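Local coordinates for beta-glucanase (Podospora anserina, PDB 4LE4), which probably hydrolyses beta-linked glucans such as cellulose-derived chains, as a fungal glycoside hydrolase of family 131, at residues T111-I117 and L127-L132; D140-R144 and S154-A158. One frame throughout, in Å; residues are numbered along the deposited sequence.

Contact 1 of 2, residues T111-I117 and L127-L132; sequences TTREHQI and LKSGWL
At chi1 171° Glu114 CG stands opposite its main-chain nitrogen and the chain runs on extended, while Lys128, its CG opposite the carbonyl carbon (chi1 -72°), stretches out fully to meet it. The two side chains close a salt bridge at the open end of a beta hairpin, strands 115-120 and 125-129, in one of the two antiparallel sheets of a concanavalin-clan beta-sandwich. Lys128 NZ lies 2.9 Å from Glu114 OE2, on the syn side and somewhat out of the carboxylate plane. Gln116 NE2 reaches the same oxygen from the other face, 2.8 Å from Glu114 OE2, so two donors grip one atom and hold the carboxylate in place. Leu132 crosses the glutamate at about a right angle, its CD2 packing against Glu114 CG.

The backbone ladder of the hairpin is regular: His115 and Ser129 exchange bonds both ways, as do Ile117 and Leu127, and Gln116 and Lys128 form the non-hydrogen-bonded pair between them. On the side of the sheet away from the salt bridge, Ile117 CB meets Leu127 CB at 4.0 Å, and both side chains also touch Leu101 of strand 94-102. His115 shares that side; its NE2 is hydrogen-bonded to Glu222, and Ser129 OG sits 3.3 Å from His115 CB. Past the strands, Trp131 N makes a weak bond to Thr111 O, 2.8 Å long and bent to 124°.

Contact 2 of 2, residues D140-R144 and S154-A158; sequences DTLLR and SVEWA
Leu143 and Val155 form a hydrogen-bonded antiparallel pair, with Leu142-Glu156 and Arg144-Ser154 as non-hydrogen-bonded pairs to either side, in the beta hairpin of strands 142-147 and 150-156. Leu143 N lies 2.9 Å from Val155 O and the return bond, Val155 N to Leu143 O, is 3.0 Å. One more backbone bond continues beyond the strands, where Trp157 N gives its hydrogen to Thr141 O at 3.1 Å.

Leu143 carries the buried side. It turns its CG away from its amide nitrogen (chi1 -179°), which carries CD1 over one face of the Trp157 indole in a CH-pi contact, 4.0 Å from the centroid of the six-membered ring and offset toward the rim. The same indole makes a cation-pi contact with Arg103 and meets the ring of His163 nearly perpendicularly. Leu142 turns elsewhere, resting CD1 against Ser154 OG. Along the solvent-facing margin Glu156 bends at chi2 (62°), which folds its carboxylate back across the strand end and puts OE1 2.9 Å from Thr141 OG1; Ile138 O is also within reach of this hydroxyl's one proton. A water lies close by, 2.9 Å from both Thr141 O and Trp157 O.

In the fold
Each contact joins the strands of a hairpin in one antiparallel sheet, with centres about 9 Å apart. Strands 125-129 and 142-147 are neighbours, joined by a probable hydrogen bond between Lys128 O and Arg144 N, so the two hairpins form a continuous four-strand run. Contact 1 is the more buried, with six of thirteen touching residues enclosed against two of eight in contact 2, whose strand 150-156 ends the run. In contact 1 an aliphatic pair, beside a histidine and a serine, packs on strand 94-102 of the other sheet; in contact 2 leucine meets valine and indole near His163 of that sheet. Polar margins differ too: a charged pair with an amide against a hydroxyl and carboxylate.

Contact 1 of 2, residues T111-I117 and L127-L132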
# COMPACT_ATOMS: atom_id res chain seq x y z
N THR A 111 15.50 -4.95 -7.05
CA THR A 111 15.92 -5.40 -5.72
C THR A 111 17.16 -4.63 -5.21
O THR A 111 17.54 -4.77 -4.05
CB THR A 111 16.23 -6.88 -5.70
OG1 THR A 111 17.26 -7.16 -6.67
CG2 THR A 111 14.95 -7.71 -6.01
N THR A 112 17.76 -3.81 -6.08
CA THR A 112 18.95 -3.03 -5.72
C THR A 112 18.61 -1.68 -5.11
O THR A 112 19.52 -0.94 -4.70
CB THR A 112 19.81 -2.75 -6.97
OG1 THR A 112 18.95 -2.26 -8.01
CG2 THR A 112 20.53 -4.02 -7.40
N ARG A 113 17.32 -1.35 -5.05
CA ARG A 113 16.89 -0.06 -4.51
C ARG A 113 15.84 -0.21 -3.44
O ARG A 113 14.98 -1.07 -3.53
CB ARG A 113 16.32 0.81 -5.62
CG ARG A 113 17.42 1.25 -6.59
CD ARG A 113 16.84 1.87 -7.84
NE ARG A 113 16.27 3.18 -7.62
CZ ARG A 113 15.80 3.93 -8.61
NH1 ARG A 113 15.85 3.46 -9.84
NH2 ARG A 113 15.26 5.12 -8.37
N GLU A 114 15.90 0.66 -2.45
CA GLU A 114 14.93 0.58 -1.36
C GLU A 114 13.56 1.11 -1.81
O GLU A 114 13.46 2.15 -2.46
CB GLU A 114 15.43 1.38 -0.16
CG GLU A 114 14.39 1.54 0.97
CD GLU A 114 14.96 2.26 2.21
OE1 GLU A 114 16.20 2.43 2.33
OE2 GLU A 114 14.16 2.63 3.09
N HIS A 115 12.50 0.39 -1.44
CA HIS A 115 11.13 0.82 -1.74
C HIS A 115 10.44 0.92 -0.41
O HIS A 115 10.69 0.09 0.46
CB HIS A 115 10.37 -0.21 -2.59
CG HIS A 115 10.93 -0.39 -3.96
ND1 HIS A 115 12.16 -0.98 -4.20
CD2 HIS A 115 10.43 -0.09 -5.18
CE1 HIS A 115 12.38 -1.04 -5.50
NE2 HIS A 115 11.34 -0.50 -6.12
N GLN A 116 9.62 1.94 -0.27
CA GLN A 116 8.80 2.17 0.94
C GLN A 116 7.38 2.08 0.37
O GLN A 116 7.04 2.79 -0.56
CB GLN A 116 9.13 3.54 1.52
CG GLN A 116 10.54 3.49 2.19
CD GLN A 116 11.17 4.84 2.42
OE1 GLN A 116 10.50 5.86 2.35
NE2 GLN A 116 12.47 4.86 2.72
N ILE A 117 6.57 1.21 0.97
CA ILE A 117 5.25 0.88 0.46
C ILE A 117 4.13 1.00 1.49
O ILE A 117 4.30 0.54 2.62
CB ILE A 117 5.31 -0.59 -0.01
CG1 ILE A 117 6.47 -0.75 -1.03
CG2 ILE A 117 3.98 -1.01 -0.62
CD1 ILE A 117 6.95 -2.18 -1.26
N LEU A 127 5.72 -1.04 4.59
CA LEU A 127 6.42 -2.24 4.13
C LEU A 127 7.64 -1.66 3.40
O LEU A 127 7.65 -0.49 3.00
CB LEU A 127 5.61 -3.07 3.12
CG LEU A 127 4.27 -3.62 3.61
CD1 LEU A 127 3.69 -4.53 2.50
CD2 LEU A 127 4.42 -4.36 4.92
N LYS A 128 8.68 -2.48 3.25
CA LYS A 128 9.86 -2.08 2.51
C LYS A 128 10.31 -3.25 1.70
O LYS A 128 10.00 -4.40 1.99
CB LYS A 128 11.01 -1.67 3.45
CG LYS A 128 10.77 -0.34 4.14
CD LYS A 128 12.06 0.15 4.80
CE LYS A 128 11.86 1.54 5.38
NZ LYS A 128 13.15 2.15 5.79
N SER A 129 11.06 -2.96 0.64
CA SER A 129 11.60 -4.03 -0.17
C SER A 129 12.90 -3.50 -0.78
O SER A 129 13.15 -2.29 -0.78
CB SER A 129 10.60 -4.44 -1.26
OG SER A 129 10.57 -3.50 -2.34
N GLY A 130 13.70 -4.42 -1.31
CA GLY A 130 14.94 -4.02 -1.93
C GLY A 130 16.11 -3.88 -0.97
O GLY A 130 16.01 -4.14 0.21
N TRP A 131 17.25 -3.49 -1.54
CA TRP A 131 18.50 -3.32 -0.82
C TRP A 131 18.44 -2.05 -0.00
O TRP A 131 18.43 -0.96 -0.53
CB TRP A 131 19.62 -3.31 -1.88
CG TRP A 131 20.99 -3.11 -1.38
CD1 TRP A 131 21.42 -3.07 -0.08
CD2 TRP A 131 22.15 -2.90 -2.19
NE1 TRP A 131 22.79 -2.85 -0.04
CE2 TRP A 131 23.25 -2.74 -1.32
CE3 TRP A 131 22.36 -2.84 -3.58
CZ2 TRP A 131 24.56 -2.51 -1.80
CZ3 TRP A 131 23.65 -2.62 -4.05
CH2 TRP A 131 24.73 -2.45 -3.16
N LEU A 132 18.35 -2.21 1.31
CA LEU A 132 18.23 -1.10 2.24
C LEU A 132 19.55 -0.46 2.67
O LEU A 132 19.72 0.74 2.52
CB LEU A 132 17.50 -1.57 3.50
CG LEU A 132 16.17 -2.32 3.37
CD1 LEU A 132 15.52 -2.49 4.78
CD2 LEU A 132 15.24 -1.54 2.47

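Contact 2 of 2, residues D140-R144 and S154-A158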
# COMPACT_ATOMS: atom_id res chain seq x y z
N ASP A 140 17.86 -8.65 0.19
CA ASP A 140 17.32 -7.66 -0.72
C ASP A 140 16.07 -8.12 -1.47
O ASP A 140 15.30 -7.30 -1.97
CB ASP A 140 18.42 -7.22 -1.68
CG ASP A 140 19.66 -6.71 -0.93
OD1 ASP A 140 19.51 -6.28 0.24
OD2 ASP A 140 20.78 -6.73 -1.50
N THR A 141 15.84 -9.42 -1.53
CA THR A 141 14.68 -9.94 -2.22
C THR A 141 13.49 -10.11 -1.26
O THR A 141 12.47 -10.67 -1.62
CB THR A 141 14.98 -11.32 -2.82
OG1 THR A 141 15.44 -12.19 -1.79
CG2 THR A 141 16.08 -11.22 -3.92
N LEU A 142 13.65 -9.63 -0.04
CA LEU A 142 12.59 -9.75 0.96
C LEU A 142 11.56 -8.62 0.94
O LEU A 142 11.90 -7.49 0.58
CB LEU A 142 13.21 -9.73 2.35
CG LEU A 142 14.22 -10.81 2.73
CD1 LEU A 142 14.76 -10.53 4.17
CD2 LEU A 142 13.57 -12.17 2.62
N LEU A 143 10.33 -8.93 1.34
CA LEU A 143 9.28 -7.92 1.53
C LEU A 143 9.28 -7.86 3.07
O LEU A 143 9.20 -8.89 3.74
CB LEU A 143 7.92 -8.44 1.05
CG LEU A 143 6.74 -7.48 1.17
CD1 LEU A 143 7.01 -6.15 0.43
CD2 LEU A 143 5.50 -8.18 0.59
N ARG A 144 9.35 -6.66 3.63
CA ARG A 144 9.44 -6.50 5.09
C ARG A 144 8.37 -5.60 5.64
O ARG A 144 7.92 -4.67 4.98
CB ARG A 144 10.75 -5.81 5.45
CG ARG A 144 12.02 -6.43 4.91
CD ARG A 144 13.06 -5.33 4.76
NE ARG A 144 14.38 -5.80 4.32
CZ ARG A 144 15.38 -6.11 5.15
NH1 ARG A 144 16.55 -6.51 4.66
NH2 ARG A 144 15.21 -6.04 6.47
N SER A 154 9.52 -10.44 7.84
CA SER A 154 9.88 -10.37 6.43
C SER A 154 9.60 -11.73 5.75
O SER A 154 9.41 -12.75 6.42
CB SER A 154 11.36 -9.96 6.25
OG SER A 154 12.24 -10.90 6.86
N VAL A 155 9.55 -11.74 4.43
CA VAL A 155 9.30 -12.99 3.73
C VAL A 155 9.87 -12.84 2.32
O VAL A 155 9.98 -11.73 1.81
CB VAL A 155 7.76 -13.28 3.68
CG1 VAL A 155 7.06 -12.23 2.87
CG2 VAL A 155 7.51 -14.65 3.14
N GLU A 156 10.26 -13.96 1.70
CA GLU A 156 10.78 -13.88 0.33
C GLU A 156 9.63 -13.34 -0.54
O GLU A 156 8.53 -13.88 -0.50
CB GLU A 156 11.14 -15.28 -0.17
CG GLU A 156 11.53 -15.32 -1.66
CD GLU A 156 12.76 -14.49 -1.96
OE1 GLU A 156 13.59 -14.32 -1.03
OE2 GLU A 156 12.93 -14.03 -3.11
N TRP A 157 9.88 -12.28 -1.31
CA TRP A 157 8.81 -11.73 -2.14
C TRP A 157 8.80 -12.40 -3.52
O TRP A 157 9.53 -12.01 -4.42
CB TRP A 157 8.99 -10.23 -2.28
CG TRP A 157 7.76 -9.52 -2.85
CD1 TRP A 157 6.54 -10.09 -3.15
CD2 TRP A 157 7.64 -8.13 -3.15
NE1 TRP A 157 5.69 -9.14 -3.61
CE2 TRP A 157 6.33 -7.92 -3.62
CE3 TRP A 157 8.52 -7.03 -3.06
CZ2 TRP A 157 5.87 -6.66 -4.01
CZ3 TRP A 157 8.07 -5.78 -3.44
CH2 TRP A 157 6.73 -5.61 -3.91
N ALA A 158 7.97 -13.42 -3.67
CA ALA A 158 7.87 -14.17 -4.92
C ALA A 158 6.88 -13.54 -5.92
O ALA A 158 5.92 -12.87 -5.55
CB ALA A 158 7.45 -15.61 -4.62
O HOH W 1 12.31 -11.03 -4.45